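Local coordinates for protein ubiquitin conjugating enzyme (PDB 2PWQ) that probably carries activated ubiquitin as a thioester and passes it on to target proteins, as other ubiquitin-conjugating enzymes do, at residues I76-I89 with W116-I129. Sequence-based numbering, arbitrary orientation.
Sequences ITIPNDYPYNPPKI and WSPALTIRTALLSI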
# COMPACT_ATOMS: atom_id res chain seq x y z
N ILE A 76 -5.22 6.36 -1.66
CA ILE A 76 -6.34 5.40 -1.68
C ILE A 76 -7.61 6.07 -2.24
O ILE A 76 -8.22 6.90 -1.58
CB ILE A 76 -6.59 4.85 -0.26
CG1 ILE A 76 -5.29 4.29 0.33
CG2 ILE A 76 -7.76 3.79 -0.27
CD1 ILE A 76 -5.33 4.07 1.83
N THR A 77 -8.01 5.74 -3.46
CA THR A 77 -9.26 6.31 -3.94
C THR A 77 -10.38 5.28 -3.86
O THR A 77 -10.31 4.19 -4.48
CB THR A 77 -9.17 6.99 -5.33
OG1 THR A 77 -9.44 6.05 -6.35
CG2 THR A 77 -7.80 7.58 -5.60
N ILE A 78 -11.40 5.60 -3.06
CA ILE A 78 -12.47 4.64 -2.71
C ILE A 78 -13.65 4.91 -3.61
O ILE A 78 -14.08 6.07 -3.71
CB ILE A 78 -12.87 4.80 -1.25
CG1 ILE A 78 -11.65 4.59 -0.37
CG2 ILE A 78 -14.03 3.85 -0.87
CD1 ILE A 78 -11.74 5.20 0.95
N PRO A 79 -14.19 3.87 -4.29
CA PRO A 79 -15.29 4.12 -5.24
C PRO A 79 -16.59 4.47 -4.53
O PRO A 79 -16.75 4.13 -3.35
CB PRO A 79 -15.42 2.78 -5.99
CG PRO A 79 -14.93 1.78 -5.04
CD PRO A 79 -13.83 2.43 -4.26
N ASN A 80 -17.51 5.12 -5.25
CA ASN A 80 -18.78 5.58 -4.67
C ASN A 80 -19.78 4.50 -4.27
O ASN A 80 -20.69 4.75 -3.47
CB ASN A 80 -19.45 6.71 -5.49
CG ASN A 80 -19.68 6.36 -6.98
OD1 ASN A 80 -19.55 5.20 -7.41
ND2 ASN A 80 -20.03 7.38 -7.76
N ASP A 81 -19.56 3.29 -4.78
CA ASP A 81 -20.33 2.10 -4.38
C ASP A 81 -19.65 1.18 -3.35
O ASP A 81 -20.19 0.12 -3.01
CB ASP A 81 -20.74 1.28 -5.61
CG ASP A 81 -19.64 1.17 -6.66
OD1 ASP A 81 -18.47 1.53 -6.40
OD2 ASP A 81 -19.97 0.70 -7.78
N TYR A 82 -18.49 1.58 -2.86
CA TYR A 82 -17.86 0.82 -1.79
C TYR A 82 -18.90 0.42 -0.72
O TYR A 82 -19.73 1.25 -0.35
CB TYR A 82 -16.75 1.65 -1.18
CG TYR A 82 -15.83 0.90 -0.28
CD1 TYR A 82 -14.75 0.17 -0.79
CD2 TYR A 82 -16.03 0.92 1.11
CE1 TYR A 82 -13.89 -0.51 0.08
CE2 TYR A 82 -15.20 0.23 1.96
CZ TYR A 82 -14.14 -0.49 1.45
OH TYR A 82 -13.32 -1.12 2.32
N PRO A 83 -18.85 -0.83 -0.17
CA PRO A 83 -17.83 -1.87 -0.30
C PRO A 83 -18.05 -2.89 -1.41
O PRO A 83 -17.51 -3.98 -1.33
CB PRO A 83 -17.89 -2.58 1.07
CG PRO A 83 -19.22 -2.19 1.68
CD PRO A 83 -19.94 -1.28 0.71
N TYR A 84 -18.81 -2.51 -2.44
CA TYR A 84 -19.20 -3.43 -3.52
C TYR A 84 -18.18 -3.41 -4.65
O TYR A 84 -18.25 -4.23 -5.56
CB TYR A 84 -20.61 -3.11 -4.07
CG TYR A 84 -21.76 -3.22 -3.07
CD1 TYR A 84 -23.09 -3.36 -3.50
CD2 TYR A 84 -21.52 -3.19 -1.68
CE1 TYR A 84 -24.15 -3.46 -2.56
CE2 TYR A 84 -22.54 -3.28 -0.75
CZ TYR A 84 -23.85 -3.41 -1.18
OH TYR A 84 -24.83 -3.49 -0.21
N ASN A 85 -17.25 -2.45 -4.59
CA ASN A 85 -16.07 -2.43 -5.46
C ASN A 85 -14.80 -2.14 -4.65
O ASN A 85 -14.88 -1.52 -3.57
CB ASN A 85 -16.24 -1.46 -6.63
CG ASN A 85 -16.65 -2.16 -7.92
OD1 ASN A 85 -16.14 -1.84 -9.00
ND2 ASN A 85 -17.55 -3.12 -7.81
N PRO A 86 -13.63 -2.63 -5.14
CA PRO A 86 -12.37 -2.41 -4.42
C PRO A 86 -11.84 -0.96 -4.48
O PRO A 86 -12.17 -0.20 -5.41
CB PRO A 86 -11.40 -3.35 -5.15
CG PRO A 86 -11.88 -3.39 -6.53
CD PRO A 86 -13.40 -3.41 -6.38
N PRO A 87 -11.02 -0.58 -3.49
CA PRO A 87 -10.32 0.71 -3.61
C PRO A 87 -9.27 0.64 -4.71
O PRO A 87 -8.88 -0.48 -5.11
CB PRO A 87 -9.66 0.87 -2.23
CG PRO A 87 -9.48 -0.56 -1.74
CD PRO A 87 -10.69 -1.28 -2.24
N LYS A 88 -8.86 1.79 -5.24
CA LYS A 88 -7.65 1.86 -6.04
C LYS A 88 -6.56 2.38 -5.12
O LYS A 88 -6.79 3.30 -4.33
CB LYS A 88 -7.84 2.76 -7.26
CG LYS A 88 -9.10 2.40 -8.05
CD LYS A 88 -9.19 3.06 -9.40
CE LYS A 88 -10.31 2.45 -10.25
NZ LYS A 88 -10.38 3.11 -11.59
N ILE A 89 -5.39 1.75 -5.18
CA ILE A 89 -4.25 2.10 -4.32
C ILE A 89 -2.98 2.20 -5.16
O ILE A 89 -2.75 1.38 -6.06
CB ILE A 89 -4.06 1.11 -3.17
CG1 ILE A 89 -5.37 0.93 -2.40
CG2 ILE A 89 -2.99 1.57 -2.22
CD1 ILE A 89 -5.28 -0.10 -1.30
N TRP A 116 -12.48 -9.14 -4.51
CA TRP A 116 -13.15 -8.15 -3.67
C TRP A 116 -14.58 -8.51 -3.28
O TRP A 116 -15.36 -8.97 -4.10
CB TRP A 116 -13.10 -6.71 -4.23
CG TRP A 116 -13.49 -5.76 -3.14
CD1 TRP A 116 -14.73 -5.27 -2.90
CD2 TRP A 116 -12.65 -5.26 -2.09
NE1 TRP A 116 -14.72 -4.49 -1.77
CE2 TRP A 116 -13.46 -4.46 -1.25
CE3 TRP A 116 -11.29 -5.40 -1.78
CZ2 TRP A 116 -12.96 -3.80 -0.13
CZ3 TRP A 116 -10.79 -4.74 -0.66
CH2 TRP A 116 -11.63 -3.95 0.16
N SER A 117 -14.88 -8.33 -1.99
CA SER A 117 -16.24 -8.40 -1.49
C SER A 117 -16.34 -7.50 -0.26
O SER A 117 -15.32 -7.23 0.42
CB SER A 117 -16.61 -9.84 -1.09
OG SER A 117 -16.24 -10.13 0.26
N PRO A 118 -17.56 -7.03 0.05
CA PRO A 118 -17.93 -6.33 1.28
C PRO A 118 -17.28 -6.87 2.55
O PRO A 118 -17.24 -6.16 3.55
CB PRO A 118 -19.44 -6.53 1.33
CG PRO A 118 -19.84 -6.43 -0.11
CD PRO A 118 -18.72 -7.12 -0.88
N ALA A 119 -16.75 -8.09 2.52
CA ALA A 119 -16.08 -8.64 3.70
C ALA A 119 -14.65 -8.07 3.86
O ALA A 119 -14.13 -7.95 4.97
CB ALA A 119 -16.05 -10.19 3.63
N LEU A 120 -14.04 -7.71 2.73
CA LEU A 120 -12.69 -7.15 2.74
C LEU A 120 -12.71 -5.70 3.29
O LEU A 120 -13.76 -5.05 3.36
CB LEU A 120 -12.08 -7.29 1.34
CG LEU A 120 -11.51 -8.71 1.07
CD1 LEU A 120 -11.14 -8.92 -0.37
CD2 LEU A 120 -10.30 -8.98 1.97
N THR A 121 -11.55 -5.22 3.74
CA THR A 121 -11.42 -3.87 4.25
C THR A 121 -10.13 -3.24 3.71
O THR A 121 -9.16 -3.93 3.33
CB THR A 121 -11.33 -3.81 5.79
OG1 THR A 121 -10.08 -4.37 6.20
CG2 THR A 121 -12.49 -4.62 6.47
N ILE A 122 -10.11 -1.92 3.76
CA ILE A 122 -8.93 -1.19 3.34
C ILE A 122 -7.69 -1.57 4.17
O ILE A 122 -6.68 -1.86 3.61
CB ILE A 122 -9.25 0.32 3.31
CG1 ILE A 122 -10.22 0.58 2.16
CG2 ILE A 122 -7.97 1.11 3.08
CD1 ILE A 122 -10.96 1.84 2.25
N ARG A 123 -7.77 -1.62 5.49
CA ARG A 123 -6.63 -2.09 6.28
C ARG A 123 -6.14 -3.47 5.82
O ARG A 123 -4.93 -3.77 5.81
CB ARG A 123 -6.98 -2.17 7.77
CG ARG A 123 -5.74 -2.18 8.64
CD ARG A 123 -6.01 -2.15 10.11
NE ARG A 123 -4.75 -2.06 10.83
CZ ARG A 123 -3.90 -3.07 11.04
NH1 ARG A 123 -4.18 -4.30 10.62
NH2 ARG A 123 -2.80 -2.86 11.71
N THR A 124 -7.05 -4.35 5.44
CA THR A 124 -6.56 -5.65 5.01
C THR A 124 -5.90 -5.54 3.60
O THR A 124 -4.90 -6.20 3.33
CB THR A 124 -7.56 -6.86 5.28
OG1 THR A 124 -8.76 -6.73 4.51
CG2 THR A 124 -7.96 -6.92 6.80
N ALA A 125 -6.42 -4.67 2.73
CA ALA A 125 -5.75 -4.38 1.44
C ALA A 125 -4.34 -3.87 1.67
O ALA A 125 -3.39 -4.28 1.00
CB ALA A 125 -6.54 -3.38 0.58
N LEU A 126 -4.20 -2.99 2.65
CA LEU A 126 -2.91 -2.46 3.02
C LEU A 126 -1.98 -3.47 3.69
O LEU A 126 -0.78 -3.45 3.44
CB LEU A 126 -3.05 -1.19 3.88
CG LEU A 126 -3.80 -0.00 3.24
CD1 LEU A 126 -3.98 1.09 4.28
CD2 LEU A 126 -3.09 0.51 1.98
N LEU A 127 -2.52 -4.33 4.57
CA LEU A 127 -1.72 -5.40 5.17
C LEU A 127 -1.18 -6.32 4.07
O LEU A 127 -0.06 -6.80 4.15
CB LEU A 127 -2.54 -6.25 6.14
CG LEU A 127 -2.72 -5.81 7.60
CD1 LEU A 127 -3.68 -6.79 8.30
CD2 LEU A 127 -1.38 -5.67 8.42
N SER A 128 -1.95 -6.56 3.03
CA SER A 128 -1.47 -7.49 2.03
C SER A 128 -0.42 -6.81 1.13
O SER A 128 0.38 -7.48 0.45
CB SER A 128 -2.61 -8.02 1.17
OG SER A 128 -2.82 -7.08 0.12
N ILE A 129 -0.40 -5.48 1.10
CA ILE A 129 0.62 -4.79 0.34
C ILE A 129 1.87 -4.83 1.20
O ILE A 129 2.95 -5.08 0.68
CB ILE A 129 0.19 -3.34 -0.01
CG1 ILE A 129 -0.91 -3.41 -1.08
CG2 ILE A 129 1.41 -2.50 -0.57
CD1 ILE A 129 -1.81 -2.20 -1.14
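Trp116 lies against the Tyr82-Pro87 loop of the ubiquitin-conjugating (UBC) fold. Segment 76-89 holds the end of strand 71-77, the start of strand 88-91 and the proline-rich loop between them, with a cis peptide before Pro83. Helix 122-134 packs on these strands.

CH-pi contacts hold one indole face. Pro86 CA lies 3.7 Å from the centroid of the five-membered ring of Trp116, and Pro87 CD lies 3.8 Å from that of its six-membered ring. Leu120 CB lies against the opposite face. With CG anti to the backbone N (chi1 -165°), the indole reaches across to the prolines. Tyr82 meets it rim to rim, with the planes at 43°.

The apolar part continues along the helix. Ile122 CD1 touches Ile78 CD1 at 3.7 Å. Ile76 and Leu126 meet tip to tip. Ile89 CD1 reaches Ala125 CB, Leu126 CD2 and Ile129 CD1. Ile129 is about 10 Å, side chain to side chain, from Cys108, the predicted thioester cysteine.

Glu31 of helix 23-37 hydrogen-bonds Tyr82 OH through OE2 and Ile122 N through OE1. A single hydrogen bond joins the two segments: Trp116 NE1 donates to Pro83 O at 2.9 Å; the oxygen lies near the indole plane, but the nitrogen stands above the carbonyl plane.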